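Local coordinates for D-alanyl-lipoteichoic acid synthetase (PDB 3BMA), which probably takes part in the D-alanylation of lipoteichoic acid at the cell membrane, as a DltD-family member of the SGNH hydrolase clan, at residues C[81-86]-C[272-277]; C[278-283]-C[382-387]. The protein carries 1 engineered substitution. All coordinates share one frame; numbering follows the deposited sequence.

How the contacts relate
Contacts 1 and 2 use successive turns of one helix, 274-287, and their centres lie about 9 Å apart. In contact 1 the first turn receives the start of helix 83-90; in contact 2 the next turns receive the segment 382-387, close to the C-terminal end of the chain. N276 ties the two together: its ND2 lies 2.6 Å from F383 O and 2.9 Å from S385 O, both probable hydrogen bonds. V281 CG2 of contact 2 also packs against S83 O of contact 1 at 3.5 Å. The centre of contact 1 lies about 10 Å from the centre of the chain, that of contact 2 about 17 Å.

Contact 1: residues C[81-86]-C[272-277]; sequences AASLNQ and SPEYND
E274 reaches from the first turn of helix 274-287 to the start of helix 83-90, where its carboxylate meets A82 and S83. Its bond from CA to CB runs across the direction of the other segment, and the end of the chain comes nearer. CG stands anti to the backbone N (chi1 -177°), and a bend at chi2 (68°) turns the chain across, carrying CD to 3.8 Å from A82 CB. OE1 lies against the same methyl, with A82 CB 3.4 Å away. OE2 takes two donors from S83: the backbone N at 3.2 Å, which uses the syn lone pair with an N-H...O angle of 153°, and OG at 2.9 Å, which comes nearly along the C-O axis. A82 is the N-cap residue of helix 83-90, but its methyl cannot cap; the carboxylate of E274 instead supplies an acceptor to the first-turn amide of S83 from outside the helix, and its negative charge would be expected to suit the positive end of the helix dipole. That helix follows the second strand, 72-76, of the five-stranded parallel sheet, so the contact joins two helices of the alpha/beta fold of the SGNH hydrolase clan. A water bridges the next amide: it accepts from L84 N at 3.2 Å and lies 2.7 Å from both E274 OE1 and D277 OD2. D277, one turn after E274, brings its CB to 3.9 Å from S83 CB, while its carboxylate lies beside L84 CB. OD1 is hydrogen-bonded to Y145 OH, and OD2 forms a salt bridge with R149, both on helix 141-153. E274 N is itself capped by S272 OG, and Y104 OH is a second partner of S83 OG.

Contact 2: residues C[278-283]-C[382-387]; sequences LQLVLT and RFFSKD
CG of Q279 sits over one face of the F384 ring, 3.6 Å from the ring centroid and only 8° off the ring normal, a CH-pi contact. Beyond CG the amide plane is turned 89° from that of the F384 ring. Against the second phenylalanine the turn is different: amide and F383 ring are 43° apart, and OE1 comes obliquely to F383, 3.4 Å from its CB. With CG swung opposite the backbone N and the chain bent at chi2, the amide of Q279 is turned toward F383 instead of on across F384. The amide is held at both ends outside the contact, OE1 by Q324 NE2 and NE2 by Q328 OE1, which should fix its rotation.

The far end of the F384 ring reaches between L280 and T283. L280 runs at about a right angle to F384, with CG at the ring edge, in plane, and CD2 3.7 Å from CE2 of F384. T283 OG1 approaches obliquely, 3.8 Å from F384 CZ; its bond is to Q279 O within its own helix, at 2.6 Å, and the same carbonyl also accepts from T283 N. F383 meets W388 edge-to-face, and F384 also touches Q141 of helix 141-153. On the other segment S385 is the N-cap of helix 386-389, its OG bonded to W388 N. F383 and F384 thus pack the 382-387 segment onto helix 274-287, which leads into strand 291-296 of the parallel sheet, in an alpha/beta fold as in the SGNH hydrolase clan.

Contact 1: residues C[81-86]-C[272-277]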
loop_
_atom_site.group_PDB
_atom_site.type_symbol
_atom_site.label_atom_id
_atom_site.label_comp_id
_atom_site.label_asym_id
_atom_site.label_seq_id
_atom_site.Cartn_x
_atom_site.Cartn_y
_atom_site.Cartn_z
ATOM N N ALA C 81 14.823 -32.754 -11.680
ATOM C CA ALA C 81 13.990 -31.693 -12.242
ATOM C C ALA C 81 13.150 -32.242 -13.390
ATOM O O ALA C 81 13.681 -32.833 -14.335
ATOM C CB ALA C 81 14.843 -30.516 -12.710
ATOM N N ALA C 82 11.839 -32.063 -13.280
ATOM C CA ALA C 82 10.894 -32.482 -14.308
ATOM C C ALA C 82 10.039 -31.283 -14.712
ATOM O O ALA C 82 10.465 -30.145 -14.540
ATOM C CB ALA C 82 10.034 -33.622 -13.800
ATOM N N SER C 83 8.835 -31.537 -15.221
ATOM C CA SER C 83 8.018 -30.498 -15.856
ATOM C C SER C 83 7.508 -29.393 -14.932
ATOM O O SER C 83 7.407 -28.243 -15.361
ATOM C CB SER C 83 6.856 -31.117 -16.643
ATOM O OG SER C 83 7.337 -31.970 -17.673
ATOM N N LEU C 84 7.191 -29.734 -13.682
ATOM C CA LEU C 84 6.749 -28.732 -12.702
ATOM C C LEU C 84 7.870 -27.730 -12.408
ATOM O O LEU C 84 7.641 -26.526 -12.450
ATOM C CB LEU C 84 6.228 -29.381 -11.414
ATOM C CG LEU C 84 5.355 -28.493 -10.510
ATOM C CD1 LEU C 84 4.026 -28.125 -11.154
ATOM C CD2 LEU C 84 5.102 -29.140 -9.172
ATOM N N ASN C 85 9.077 -28.233 -12.150
ATOM C CA ASN C 85 10.259 -27.380 -12.009
ATOM C C ASN C 85 10.506 -26.489 -13.223
ATOM O O ASN C 85 10.729 -25.283 -13.076
ATOM C CB ASN C 85 11.514 -28.210 -11.724
ATOM C CG ASN C 85 11.815 -28.335 -10.243
ATOM O OD1 ASN C 85 11.746 -27.359 -9.491
ATOM N ND2 ASN C 85 12.164 -29.539 -9.817
ATOM N N GLN C 86 10.447 -27.084 -14.414
ATOM C CA GLN C 86 10.704 -26.358 -15.658
ATOM C C GLN C 86 9.686 -25.248 -15.866
ATOM O O GLN C 86 10.059 -24.124 -16.189
ATOM C CB GLN C 86 10.741 -27.298 -16.876
ATOM C CG GLN C 86 11.882 -28.339 -16.889
ATOM C CD GLN C 86 13.285 -27.750 -16.999
ATOM O OE1 GLN C 86 13.467 -26.548 -17.188
ATOM N NE2 GLN C 86 14.288 -28.609 -16.876
ATOM N N SER C 272 0.712 -41.540 -14.112
ATOM C CA SER C 272 1.582 -40.515 -13.531
ATOM C C SER C 272 0.923 -39.143 -13.434
ATOM O O SER C 272 0.157 -38.762 -14.324
ATOM C CB SER C 272 2.856 -40.369 -14.363
ATOM O OG SER C 272 3.871 -39.743 -13.599
ATOM N N PRO C 273 1.230 -38.390 -12.353
ATOM C CA PRO C 273 0.904 -36.956 -12.297
ATOM C C PRO C 273 1.775 -36.107 -13.241
ATOM O O PRO C 273 1.420 -34.967 -13.543
ATOM C CB PRO C 273 1.173 -36.594 -10.831
ATOM C CG PRO C 273 2.174 -37.588 -10.372
ATOM C CD PRO C 273 1.856 -38.857 -11.098
ATOM N N GLU C 274 2.890 -36.675 -13.705
ATOM C CA GLU C 274 3.800 -36.034 -14.660
ATOM C C GLU C 274 3.157 -35.751 -16.032
ATOM O O GLU C 274 3.618 -34.873 -16.768
ATOM C CB GLU C 274 5.076 -36.880 -14.804
ATOM C CG GLU C 274 6.187 -36.320 -15.708
ATOM C CD GLU C 274 6.858 -35.074 -15.168
ATOM O OE1 GLU C 274 6.915 -34.891 -13.935
ATOM O OE2 GLU C 274 7.349 -34.276 -15.990
ATOM N N TYR C 275 2.097 -36.486 -16.365
ATOM C CA TYR C 275 1.305 -36.200 -17.563
ATOM C C TYR C 275 0.562 -34.869 -17.439
ATOM O O TYR C 275 0.435 -34.132 -18.420
ATOM C CB TYR C 275 0.312 -37.330 -17.856
ATOM C CG TYR C 275 0.951 -38.609 -18.346
ATOM C CD1 TYR C 275 1.097 -39.703 -17.499
ATOM C CD2 TYR C 275 1.400 -38.730 -19.662
ATOM C CE1 TYR C 275 1.685 -40.884 -17.944
ATOM C CE2 TYR C 275 1.987 -39.901 -20.115
ATOM C CZ TYR C 275 2.126 -40.973 -19.252
ATOM O OH TYR C 275 2.706 -42.134 -19.695
ATOM N N ASN C 276 0.076 -34.563 -16.235
ATOM C CA ASN C 276 -0.583 -33.285 -15.989
ATOM C C ASN C 276 0.429 -32.149 -15.829
ATOM O O ASN C 276 0.132 -31.010 -16.174
ATOM C CB ASN C 276 -1.496 -33.334 -14.762
ATOM C CG ASN C 276 -2.491 -34.479 -14.787
ATOM O OD1 ASN C 276 -2.783 -35.059 -13.743
ATOM N ND2 ASN C 276 -3.032 -34.793 -15.958
ATOM N N ASP C 277 1.618 -32.466 -15.306
ATOM C CA ASP C 277 2.693 -31.480 -15.152
ATOM C C ASP C 277 3.235 -31.071 -16.512
ATOM O O ASP C 277 3.604 -29.915 -16.708
ATOM C CB ASP C 277 3.847 -32.017 -14.290
ATOM C CG ASP C 277 3.486 -32.160 -12.813
ATOM O OD1 ASP C 277 2.386 -31.735 -12.397
ATOM O OD2 ASP C 277 4.320 -32.714 -12.058
HETATM O O HOH W 1 6.996 -32.646 -12.464
#

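Contact 2: residues C[278-283]-C[382-387]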
loop_
_atom_site.group_PDB
_atom_site.type_symbol
_atom_site.label_atom_id
_atom_site.label_comp_id
_atom_site.label_asym_id
_atom_site.label_seq_id
_atom_site.Cartn_x
_atom_site.Cartn_y
_atom_site.Cartn_z
ATOM N N LEU C 278 3.290 -32.030 -17.441
ATOM C CA LEU C 278 3.729 -31.785 -18.824
ATOM C C LEU C 278 2.798 -30.809 -19.537
ATOM O O LEU C 278 3.251 -29.966 -20.304
ATOM C CB LEU C 278 3.837 -33.101 -19.610
ATOM C CG LEU C 278 4.146 -33.076 -21.116
ATOM C CD1 LEU C 278 5.570 -32.594 -21.398
ATOM C CD2 LEU C 278 3.907 -34.447 -21.727
ATOM N N GLN C 279 1.505 -30.908 -19.242
ATOM C CA GLN C 279 0.502 -30.003 -19.791
ATOM C C GLN C 279 0.695 -28.530 -19.389
ATOM O O GLN C 279 0.250 -27.635 -20.100
ATOM C CB GLN C 279 -0.905 -30.503 -19.431
ATOM C CG GLN C 279 -2.050 -29.874 -20.228
ATOM C CD GLN C 279 -1.878 -29.972 -21.737
ATOM O OE1 GLN C 279 -1.293 -30.925 -22.257
ATOM N NE2 GLN C 279 -2.401 -28.981 -22.448
ATOM N N LEU C 280 1.361 -28.284 -18.262
ATOM C CA LEU C 280 1.717 -26.922 -17.856
ATOM C C LEU C 280 2.742 -26.322 -18.803
ATOM O O LEU C 280 2.587 -25.192 -19.260
ATOM C CB LEU C 280 2.265 -26.902 -16.430
ATOM C CG LEU C 280 1.254 -27.127 -15.308
ATOM C CD1 LEU C 280 1.974 -27.307 -14.003
ATOM C CD2 LEU C 280 0.297 -25.959 -15.222
ATOM N N VAL C 281 3.788 -27.096 -19.077
ATOM C CA VAL C 281 4.848 -26.714 -20.000
ATOM C C VAL C 281 4.296 -26.433 -21.409
ATOM O O VAL C 281 4.558 -25.370 -21.974
ATOM C CB VAL C 281 5.952 -27.803 -20.022
ATOM C CG1 VAL C 281 6.852 -27.684 -21.243
ATOM C CG2 VAL C 281 6.775 -27.747 -18.742
ATOM N N LEU C 282 3.506 -27.370 -21.943
ATOM C CA LEU C 282 2.941 -27.266 -23.294
ATOM C C LEU C 282 2.050 -26.044 -23.461
ATOM O O LEU C 282 2.082 -25.397 -24.510
ATOM C CB LEU C 282 2.166 -28.538 -23.669
ATOM C CG LEU C 282 2.937 -29.865 -23.640
ATOM C CD1 LEU C 282 2.040 -31.031 -24.005
ATOM C CD2 LEU C 282 4.166 -29.829 -24.539
ATOM N N THR C 283 1.275 -25.735 -22.417
ATOM C CA THR C 283 0.444 -24.527 -22.365
ATOM C C THR C 283 1.298 -23.265 -22.431
ATOM O O THR C 283 0.964 -22.325 -23.158
ATOM C CB THR C 283 -0.432 -24.491 -21.092
ATOM O OG1 THR C 283 -1.172 -25.713 -20.992
ATOM C CG2 THR C 283 -1.408 -23.328 -21.127
ATOM N N ARG C 382 -8.193 -31.487 -21.049
ATOM C CA ARG C 382 -8.439 -32.795 -20.438
ATOM C C ARG C 382 -7.136 -33.519 -20.082
ATOM O O ARG C 382 -7.151 -34.513 -19.356
ATOM C CB ARG C 382 -9.316 -33.666 -21.344
ATOM C CG ARG C 382 -10.805 -33.390 -21.203
ATOM C CD ARG C 382 -11.589 -33.876 -22.411
ATOM N NE ARG C 382 -12.997 -33.483 -22.336
ATOM C CZ ARG C 382 -13.875 -33.599 -23.330
ATOM N NH1 ARG C 382 -13.507 -34.100 -24.504
ATOM N NH2 ARG C 382 -15.131 -33.209 -23.150
ATOM N N PHE C 383 -6.013 -33.004 -20.580
ATOM C CA PHE C 383 -4.694 -33.512 -20.219
ATOM C C PHE C 383 -4.257 -33.064 -18.819
ATOM O O PHE C 383 -3.287 -33.594 -18.273
ATOM C CB PHE C 383 -3.646 -33.103 -21.258
ATOM C CG PHE C 383 -3.825 -33.754 -22.606
ATOM C CD1 PHE C 383 -3.670 -33.015 -23.771
ATOM C CD2 PHE C 383 -4.140 -35.102 -22.713
ATOM C CE1 PHE C 383 -3.826 -33.612 -25.018
ATOM C CE2 PHE C 383 -4.297 -35.706 -23.954
ATOM C CZ PHE C 383 -4.141 -34.959 -25.106
ATOM N N PHE C 384 -4.967 -32.087 -18.253
ATOM C CA PHE C 384 -4.790 -31.682 -16.855
ATOM C C PHE C 384 -5.496 -32.624 -15.879
ATOM O O PHE C 384 -5.165 -32.651 -14.690
ATOM C CB PHE C 384 -5.319 -30.259 -16.624
ATOM C CG PHE C 384 -4.374 -29.171 -17.051
ATOM C CD1 PHE C 384 -4.755 -28.243 -18.016
ATOM C CD2 PHE C 384 -3.112 -29.062 -16.479
ATOM C CE1 PHE C 384 -3.891 -27.228 -18.410
ATOM C CE2 PHE C 384 -2.237 -28.058 -16.875
ATOM C CZ PHE C 384 -2.628 -27.137 -17.837
ATOM N N SER C 385 -6.467 -33.384 -16.384
ATOM C CA SER C 385 -7.336 -34.218 -15.547
ATOM C C SER C 385 -6.667 -35.490 -15.030
ATOM O O SER C 385 -5.668 -35.954 -15.579
ATOM C CB SER C 385 -8.618 -34.585 -16.301
ATOM O OG SER C 385 -8.381 -35.636 -17.222
ATOM N N LYS C 386 -7.250 -36.042 -13.967
ATOM C CA LYS C 386 -6.820 -37.305 -13.375
ATOM C C LYS C 386 -7.151 -38.477 -14.305
ATOM O O LYS C 386 -6.480 -39.513 -14.267
ATOM C CB LYS C 386 -7.488 -37.488 -12.005
ATOM C CG LYS C 386 -6.774 -38.442 -11.041
ATOM C CD LYS C 386 -7.390 -39.846 -11.027
ATOM C CE LYS C 386 -8.764 -39.870 -10.361
ATOM N NZ LYS C 386 -9.428 -41.198 -10.495
ATOM N N ASP C 387 -8.182 -38.296 -15.134
ATOM C CA ASP C 387 -8.575 -39.268 -16.156
ATOM C C ASP C 387 -7.439 -39.540 -17.141
ATOM O O ASP C 387 -7.173 -40.692 -17.483
ATOM C CB ASP C 387 -9.819 -38.788 -16.917
ATOM C CG ASP C 387 -11.055 -38.693 -16.032
ATOM O OD1 ASP C 387 -12.149 -39.069 -16.506
ATOM O OD2 ASP C 387 -10.945 -38.240 -14.871
#